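Acinetobacter secreted protease CpaA (Acinetobacter nosocomialis M2, PDB 6O38) is a secreted zinc metalloprotease that probably cleaves glycoproteins and travels through the type II secretion system with the aid of the chaperone CpaB. Local coordinates at residues I67-L72 / E172-Y177; T115-L120 / D138-Q143. All coordinates share one frame; numbering follows the deposited sequence.

From the N terminus, the chain first runs through 67-72, a loop that leads into strand 71-74 of the first StcE-like beta-sandwich repeat. It then enters the second repeat, where 115-120 pairs with 138-143 in contact 2 and closes a short loop with 17 residues between the segments. Segment 172-177 comes last and meets 67-72 in contact 1, closing a loop with 99 residues between the segments. Contact 2 is therefore nested inside contact 1. Strands 141-146 and 172-178 are antiparallel neighbours, so both contacts reach the same sheet, contact 1 through 172-177. Their centres are about 8 Å apart. Contact 1 joins two repeats; contact 2 lies within the second.

Contact 1: I67-L72 / E172-Y177; sequences IPLEVL and EYWFKY
Segment 67-72 does not pair with strand 172-177: the nearest CA atoms, of P68 and W174, are 8.8 Å apart. Side chains bridge that gap. The W174 indole receives three residues of the loop in turn. P68 puts its CD 3.6 Å from CZ2 of W174, the closest approach of the contact. I67 reaches the outer end of the six-membered ring, with its CG2 4.1 Å from CH2 of W174. This methyl is the branch anti to the backbone N of I67. L69 comes in obliquely with a methyl, and its CD1 lies 4.0 Å from CE3 of W174.

The bond to E172 helps fix the rotation of the indole. NE1 of W174 donates a nearly straight bond of 2.9 Å (167°) to OE2 of E172, which accepts with its anti lone pair. OE2 lies only 7° out of the ring plane. The extended E172 chain, with CG anti to the backbone N (chi1 179°), carries the carboxylate to the NE1 edge of the indole. OE2 also takes a weak bond from Q143. M116 and T141 pack on the same indole. On the loop, E70 is bonded to N96 of the chaperone CpaB. The arrangement is an apolar junction between two successive StcE-like beta-sandwich repeats, with a tryptophan of the second set against a loop of the first.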
ATOM      1  N   ILE A  67      11.163  15.000 -13.616  1.00 64.92           N
ATOM      2  CA  ILE A  67      10.081  15.290 -12.684  1.00 63.39           C
ATOM      3  C   ILE A  67       9.972  14.117 -11.708  1.00 63.12           C
ATOM      4  O   ILE A  67       9.720  12.986 -12.153  1.00 63.14           O
ATOM      5  CB  ILE A  67       8.755  15.521 -13.415  1.00 62.07           C
ATOM      6  CG1 ILE A  67       8.844  16.786 -14.270  1.00 62.85           C
ATOM      7  CG2 ILE A  67       7.606  15.615 -12.424  1.00 61.53           C
ATOM      8  CD1 ILE A  67       7.607  17.063 -15.086  1.00 62.35           C
ATOM      9  N   PRO A  68      10.156  14.336 -10.405  1.00 60.86           N
ATOM     10  CA  PRO A  68      10.114  13.213  -9.451  1.00 60.83           C
ATOM     11  C   PRO A  68       8.741  12.573  -9.300  1.00 59.75           C
ATOM     12  O   PRO A  68       8.646  11.513  -8.669  1.00 60.01           O
ATOM     13  CB  PRO A  68      10.567  13.855  -8.131  1.00 61.80           C
ATOM     14  CG  PRO A  68      11.280  15.113  -8.533  1.00 62.86           C
ATOM     15  CD  PRO A  68      10.571  15.592  -9.761  1.00 61.92           C
ATOM     16  N   LEU A  69       7.687  13.173  -9.844  1.00 60.61           N
ATOM     17  CA  LEU A  69       6.368  12.563  -9.787  1.00 60.56           C
ATOM     18  C   LEU A  69       6.267  11.430 -10.802  1.00 59.50           C
ATOM     19  O   LEU A  69       6.931  11.438 -11.842  1.00 58.78           O
ATOM     20  CB  LEU A  69       5.280  13.604 -10.051  1.00 61.19           C
ATOM     21  CG  LEU A  69       5.313  14.866  -9.183  1.00 62.84           C
ATOM     22  CD1 LEU A  69       4.133  15.773  -9.501  1.00 64.19           C
ATOM     23  CD2 LEU A  69       5.337  14.510  -7.704  1.00 64.48           C
ATOM     24  N   GLU A  70       5.427  10.443 -10.487  1.00 63.77           N
ATOM     25  CA  GLU A  70       5.292   9.289 -11.371  1.00 64.08           C
ATOM     26  C   GLU A  70       4.469   9.617 -12.611  1.00 63.83           C
ATOM     27  O   GLU A  70       4.806   9.173 -13.714  1.00 64.12           O
ATOM     28  CB  GLU A  70       4.676   8.112 -10.614  1.00 64.62           C
ATOM     29  CG  GLU A  70       5.689   7.053 -10.205  1.00 65.51           C
ATOM     30  CD  GLU A  70       5.085   5.951  -9.357  1.00 65.94           C
ATOM     31  OE1 GLU A  70       3.842   5.837  -9.316  1.00 65.93           O
ATOM     32  OE2 GLU A  70       5.858   5.200  -8.727  1.00 66.66           O
ATOM     33  N   VAL A  71       3.390  10.380 -12.456  1.00 63.62           N
ATOM     34  CA  VAL A  71       2.492  10.709 -13.559  1.00 63.63           C
ATOM     35  C   VAL A  71       2.143  12.189 -13.481  1.00 63.68           C
ATOM     36  O   VAL A  71       1.972  12.741 -12.389  1.00 64.09           O
ATOM     37  CB  VAL A  71       1.213   9.842 -13.529  1.00 64.35           C
ATOM     38  CG1 VAL A  71       0.279  10.214 -14.668  1.00 64.67           C
ATOM     39  CG2 VAL A  71       1.559   8.360 -13.594  1.00 64.48           C
ATOM     40  N   LEU A  72       2.050  12.835 -14.642  1.00 63.11           N
ATOM     41  CA  LEU A  72       1.579  14.210 -14.742  1.00 63.66           C
ATOM     42  C   LEU A  72       0.129  14.220 -15.204  1.00 64.75           C
ATOM     43  O   LEU A  72      -0.210  13.591 -16.211  1.00 64.43           O
ATOM     44  CB  LEU A  72       2.434  15.027 -15.714  1.00 63.18           C
ATOM     45  CG  LEU A  72       3.811  15.506 -15.256  1.00 62.84           C
ATOM     46  CD1 LEU A  72       4.092  16.889 -15.823  1.00 63.62           C
ATOM     47  CD2 LEU A  72       3.931  15.500 -13.740  1.00 63.10           C
ATOM     48  N   GLU A 172      14.342  20.986  -2.230  1.00 55.10           N
ATOM     49  CA  GLU A 172      13.308  20.788  -3.240  1.00 54.79           C
ATOM     50  C   GLU A 172      12.107  20.118  -2.593  1.00 53.67           C
ATOM     51  O   GLU A 172      12.209  18.979  -2.128  1.00 52.76           O
ATOM     52  CB  GLU A 172      13.836  19.949  -4.406  1.00 54.88           C
ATOM     53  CG  GLU A 172      12.811  19.670  -5.493  1.00 54.72           C
ATOM     54  CD  GLU A 172      13.440  19.086  -6.744  1.00 55.03           C
ATOM     55  OE1 GLU A 172      14.684  18.988  -6.795  1.00 55.53           O
ATOM     56  OE2 GLU A 172      12.690  18.728  -7.677  1.00 54.87           O
ATOM     57  N   TYR A 173      10.977  20.823  -2.562  1.00 52.81           N
ATOM     58  CA  TYR A 173       9.733  20.308  -2.004  1.00 51.89           C
ATOM     59  C   TYR A 173       8.628  20.427  -3.040  1.00 51.85           C
ATOM     60  O   TYR A 173       8.481  21.475  -3.677  1.00 52.57           O
ATOM     61  CB  TYR A 173       9.335  21.063  -0.730  1.00 51.62           C
ATOM     62  CG  TYR A 173      10.409  21.118   0.332  1.00 51.60           C
ATOM     63  CD1 TYR A 173      11.122  19.981   0.688  1.00 51.24           C
ATOM     64  CD2 TYR A 173      10.708  22.309   0.982  1.00 51.87           C
ATOM     65  CE1 TYR A 173      12.103  20.029   1.660  1.00 51.22           C
ATOM     66  CE2 TYR A 173      11.687  22.367   1.955  1.00 51.79           C
ATOM     67  CZ  TYR A 173      12.382  21.224   2.290  1.00 51.55           C
ATOM     68  OH  TYR A 173      13.358  21.279   3.258  1.00 51.53           O
ATOM     69  N   TRP A 174       7.855  19.358  -3.207  1.00 53.36           N
ATOM     70  CA  TRP A 174       6.695  19.345  -4.088  1.00 53.30           C
ATOM     71  C   TRP A 174       5.429  19.239  -3.249  1.00 52.72           C
ATOM     72  O   TRP A 174       5.310  18.340  -2.408  1.00 51.99           O
ATOM     73  CB  TRP A 174       6.767  18.184  -5.084  1.00 52.99           C
ATOM     74  CG  TRP A 174       7.840  18.329  -6.123  1.00 53.62           C
ATOM     75  CD1 TRP A 174       9.188  18.233  -5.931  1.00 53.85           C
ATOM     76  CD2 TRP A 174       7.653  18.583  -7.521  1.00 54.17           C
ATOM     77  NE1 TRP A 174       9.851  18.416  -7.121  1.00 54.51           N
ATOM     78  CE2 TRP A 174       8.931  18.633  -8.113  1.00 54.65           C
ATOM     79  CE3 TRP A 174       6.528  18.776  -8.330  1.00 54.39           C
ATOM     80  CZ2 TRP A 174       9.116  18.867  -9.474  1.00 55.30           C
ATOM     81  CZ3 TRP A 174       6.713  19.009  -9.683  1.00 55.15           C
ATOM     82  CH2 TRP A 174       7.997  19.052 -10.240  1.00 55.56           C
ATOM     83  N   PHE A 175       4.488  20.151  -3.480  1.00 51.01           N
ATOM     84  CA  PHE A 175       3.220  20.178  -2.767  1.00 50.85           C
ATOM     85  C   PHE A 175       2.065  20.096  -3.755  1.00 51.64           C
ATOM     86  O   PHE A 175       2.150  20.607  -4.875  1.00 52.68           O
ATOM     87  CB  PHE A 175       3.065  21.453  -1.926  1.00 51.32           C
ATOM     88  CG  PHE A 175       4.060  21.574  -0.809  1.00 50.61           C
ATOM     89  CD1 PHE A 175       3.809  20.995   0.424  1.00 49.59           C
ATOM     90  CD2 PHE A 175       5.235  22.283  -0.986  1.00 51.07           C
ATOM     91  CE1 PHE A 175       4.720  21.111   1.456  1.00 49.05           C
ATOM     92  CE2 PHE A 175       6.149  22.404   0.043  1.00 50.53           C
ATOM     93  CZ  PHE A 175       5.890  21.817   1.264  1.00 49.55           C
ATOM     94  N   LYS A 176       0.980  19.455  -3.327  1.00 52.30           N
ATOM     95  CA  LYS A 176      -0.268  19.440  -4.075  1.00 52.59           C
ATOM     96  C   LYS A 176      -1.389  19.887  -3.150  1.00 52.55           C
ATOM     97  O   LYS A 176      -1.488  19.412  -2.015  1.00 51.96           O
ATOM     98  CB  LYS A 176      -0.567  18.051  -4.650  1.00 52.14           C
ATOM     99  CG  LYS A 176      -1.776  18.015  -5.575  1.00 52.98           C
ATOM    100  CD  LYS A 176      -1.767  16.779  -6.460  1.00 52.93           C
ATOM    101  CE  LYS A 176      -2.030  15.515  -5.660  1.00 51.74           C
ATOM    102  NZ  LYS A 176      -2.225  14.331  -6.543  1.00 51.81           N
ATOM    103  N   TYR A 177      -2.228  20.799  -3.636  1.00 54.19           N
ATOM    104  CA  TYR A 177      -3.295  21.378  -2.831  1.00 54.56           C
ATOM    105  C   TYR A 177      -4.543  20.508  -2.903  1.00 54.74           C
ATOM    106  O   TYR A 177      -5.002  20.156  -3.994  1.00 55.65           O
ATOM    107  CB  TYR A 177      -3.608  22.799  -3.299  1.00 56.14           C
ATOM    108  CG  TYR A 177      -4.588  23.534  -2.414  1.00 56.60           C
ATOM    109  CD1 TYR A 177      -4.174  24.117  -1.223  1.00 55.94           C
ATOM    110  CD2 TYR A 177      -5.926  23.651  -2.770  1.00 57.81           C
ATOM    111  CE1 TYR A 177      -5.064  24.793  -0.410  1.00 56.45           C
ATOM    112  CE2 TYR A 177      -6.824  24.324  -1.963  1.00 58.33           C
ATOM    113  CZ  TYR A 177      -6.388  24.893  -0.785  1.00 57.65           C
ATOM    114  OH  TYR A 177      -7.277  25.565   0.023  1.00 58.26           O
TER

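Contact 2: T115-L120 / D138-Q143; sequences TMQKVL and DGTTVQ
M116, Q117 and K118 pair in register with T141, V142 and Q143. The two strands are parallel neighbours in the second StcE-like beta-sandwich repeat. Four backbone bonds of 2.7 to 3.0 Å lace them together: T141 N to T115 O, Q117 N to T141 O, Q143 N to Q117 O and V119 N to Q143 O.

The tightly packed part lies on both faces. M116, a selenomethionine, runs beside T141 on one face. Its chain bends at chi3 (-61°) and lays CE 4.0 Å from CG2 of T141. Y80 and L95 also pack against M116. V142 points to the other face, where L111 adds to it.

The more solvent-facing side is at the partly exposed residues. The side chain of T115 only brushes G139 O, although its carbonyl holds T141 N. The T115 hydroxyl is bonded to D78 and N75 instead. K118 and Q143 are also partly exposed, and they lie side by side, pointing the same way. The buried valines meet more closely than the T115 side chain and G139: V119 CG2 comes within 3.6 Å of V142 CG1.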
ATOM      1  N   THR A 115      -1.782  23.900 -13.617  1.00 69.22           N
ATOM      2  CA  THR A 115      -1.732  22.727 -12.750  1.00 67.04           C
ATOM      3  C   THR A 115      -0.368  22.584 -12.087  1.00 65.43           C
ATOM      4  O   THR A 115      -0.279  22.257 -10.897  1.00 64.18           O
ATOM      5  CB  THR A 115      -2.076  21.470 -13.554  1.00 67.31           C
ATOM      6  OG1 THR A 115      -3.446  21.528 -13.970  1.00 68.90           O
ATOM      7  CG2 THR A 115      -1.859  20.217 -12.718  1.00 65.24           C
HETATM    8  N   MSE A 116       0.703  22.837 -12.831  1.00 65.06           N
HETATM    9  CA  MSE A 116       2.047  22.720 -12.279  1.00 63.96           C
HETATM   10  C   MSE A 116       2.823  24.028 -12.391  1.00 64.70           C
HETATM   11  O   MSE A 116       2.902  24.629 -13.462  1.00 66.31           O
HETATM   12  CB  MSE A 116       2.812  21.595 -12.974  1.00 66.73           C
HETATM   13  CG  MSE A 116       4.219  21.393 -12.447  1.00 65.87           C
HETATM   14 SE   MSE A 116       4.899  19.620 -12.863  0.33 65.03          SE
HETATM   15  CE  MSE A 116       3.562  18.579 -11.900  1.00 63.76           C
ATOM     16  N   GLN A 117       3.391  24.465 -11.268  1.00 62.79           N
ATOM     17  CA  GLN A 117       4.161  25.697 -11.208  1.00 63.40           C
ATOM     18  C   GLN A 117       5.397  25.466 -10.352  1.00 62.37           C
ATOM     19  O   GLN A 117       5.470  24.509  -9.577  1.00 61.10           O
ATOM     20  CB  GLN A 117       3.333  26.856 -10.634  1.00 63.76           C
ATOM     21  CG  GLN A 117       2.027  27.116 -11.368  1.00 65.12           C
ATOM     22  CD  GLN A 117       1.245  28.268 -10.774  1.00 66.01           C
ATOM     23  OE1 GLN A 117       1.790  29.345 -10.532  1.00 66.59           O
ATOM     24  NE2 GLN A 117      -0.040  28.043 -10.524  1.00 66.22           N
ATOM     25  N   LYS A 118       6.379  26.351 -10.505  1.00 62.34           N
ATOM     26  CA  LYS A 118       7.626  26.280  -9.756  1.00 61.61           C
ATOM     27  C   LYS A 118       7.843  27.580  -8.997  1.00 61.82           C
ATOM     28  O   LYS A 118       7.789  28.664  -9.587  1.00 63.03           O
ATOM     29  CB  LYS A 118       8.813  26.011 -10.684  1.00 62.21           C
ATOM     30  CG  LYS A 118      10.161  26.024  -9.981  1.00 61.76           C
ATOM     31  CD  LYS A 118      11.236  25.363 -10.828  1.00 62.20           C
ATOM     32  CE  LYS A 118      12.359  26.336 -11.151  1.00 63.23           C
ATOM     33  NZ  LYS A 118      13.685  25.660 -11.205  1.00 63.37           N
ATOM     34  N   VAL A 119       8.087  27.470  -7.695  1.00 60.71           N
ATOM     35  CA  VAL A 119       8.489  28.604  -6.870  1.00 60.96           C
ATOM     36  C   VAL A 119       9.984  28.476  -6.617  1.00 61.29           C
ATOM     37  O   VAL A 119      10.435  27.528  -5.962  1.00 60.79           O
ATOM     38  CB  VAL A 119       7.700  28.653  -5.551  1.00 60.16           C
ATOM     39  CG1 VAL A 119       8.228  29.767  -4.661  1.00 60.32           C
ATOM     40  CG2 VAL A 119       6.220  28.853  -5.832  1.00 60.08           C
ATOM     41  N   LEU A 120      10.754  29.431  -7.131  1.00 63.23           N
ATOM     42  CA  LEU A 120      12.208  29.356  -7.142  1.00 63.72           C
ATOM     43  C   LEU A 120      12.773  30.543  -6.371  1.00 64.12           C
ATOM     44  O   LEU A 120      12.426  31.694  -6.654  1.00 64.61           O
ATOM     45  CB  LEU A 120      12.710  29.306  -8.593  1.00 64.50           C
ATOM     46  CG  LEU A 120      14.173  29.337  -9.038  1.00 65.28           C
ATOM     47  CD1 LEU A 120      14.546  30.738  -9.472  1.00 66.28           C
ATOM     48  CD2 LEU A 120      15.134  28.802  -7.976  1.00 65.04           C
ATOM     49  N   ASP A 138      -8.110  22.874  -7.247  1.00 62.74           N
ATOM     50  CA  ASP A 138      -7.822  21.571  -6.659  1.00 60.97           C
ATOM     51  C   ASP A 138      -6.882  20.767  -7.550  1.00 60.50           C
ATOM     52  O   ASP A 138      -7.091  20.664  -8.762  1.00 61.82           O
ATOM     53  CB  ASP A 138      -9.120  20.799  -6.429  1.00 61.28           C
ATOM     54  CG  ASP A 138      -8.889  19.457  -5.762  1.00 59.67           C
ATOM     55  OD1 ASP A 138      -8.497  19.440  -4.576  1.00 58.50           O
ATOM     56  OD2 ASP A 138      -9.097  18.418  -6.424  1.00 59.76           O
ATOM     57  N   GLY A 139      -5.843  20.199  -6.943  1.00 58.42           N
ATOM     58  CA  GLY A 139      -4.851  19.446  -7.678  1.00 57.95           C
ATOM     59  C   GLY A 139      -3.634  20.236  -8.103  1.00 58.12           C
ATOM     60  O   GLY A 139      -2.711  19.652  -8.687  1.00 57.75           O
ATOM     61  N   THR A 140      -3.606  21.542  -7.842  1.00 57.83           N
ATOM     62  CA  THR A 140      -2.455  22.362  -8.195  1.00 58.09           C
ATOM     63  C   THR A 140      -1.196  21.846  -7.511  1.00 56.06           C
ATOM     64  O   THR A 140      -1.154  21.697  -6.288  1.00 54.62           O
ATOM     65  CB  THR A 140      -2.702  23.820  -7.809  1.00 59.12           C
ATOM     66  OG1 THR A 140      -3.888  24.295  -8.457  1.00 61.12           O
ATOM     67  CG2 THR A 140      -1.521  24.687  -8.222  1.00 59.58           C
ATOM     68  N   THR A 141      -0.171  21.572  -8.311  1.00 57.87           N
ATOM     69  CA  THR A 141       1.098  21.053  -7.823  1.00 56.83           C
ATOM     70  C   THR A 141       2.162  22.130  -7.982  1.00 57.36           C
ATOM     71  O   THR A 141       2.271  22.747  -9.046  1.00 58.57           O
ATOM     72  CB  THR A 141       1.504  19.787  -8.580  1.00 56.58           C
ATOM     73  OG1 THR A 141       0.482  18.794  -8.434  1.00 56.16           O
ATOM     74  CG2 THR A 141       2.814  19.237  -8.038  1.00 55.54           C
ATOM     75  N   VAL A 142       2.935  22.359  -6.924  1.00 55.67           N
ATOM     76  CA  VAL A 142       3.964  23.389  -6.913  1.00 56.15           C
ATOM     77  C   VAL A 142       5.282  22.766  -6.476  1.00 55.85           C
ATOM     78  O   VAL A 142       5.321  21.969  -5.531  1.00 55.10           O
ATOM     79  CB  VAL A 142       3.579  24.557  -5.979  1.00 56.27           C
ATOM     80  CG1 VAL A 142       4.722  25.549  -5.854  1.00 56.84           C
ATOM     81  CG2 VAL A 142       2.326  25.247  -6.487  1.00 57.19           C
ATOM     82  N   GLN A 143       6.359  23.130  -7.167  1.00 56.09           N
ATOM     83  CA  GLN A 143       7.708  22.728  -6.790  1.00 56.03           C
ATOM     84  C   GLN A 143       8.411  23.926  -6.166  1.00 56.56           C
ATOM     85  O   GLN A 143       8.614  24.948  -6.831  1.00 57.36           O
ATOM     86  CB  GLN A 143       8.493  22.216  -7.998  1.00 56.40           C
ATOM     87  CG  GLN A 143       9.989  22.097  -7.748  1.00 56.63           C
ATOM     88  CD  GLN A 143      10.771  21.753  -9.000  1.00 57.14           C
ATOM     89  OE1 GLN A 143      10.508  22.288 -10.077  1.00 57.79           O
ATOM     90  NE2 GLN A 143      11.739  20.854  -8.864  1.00 56.86           N
TER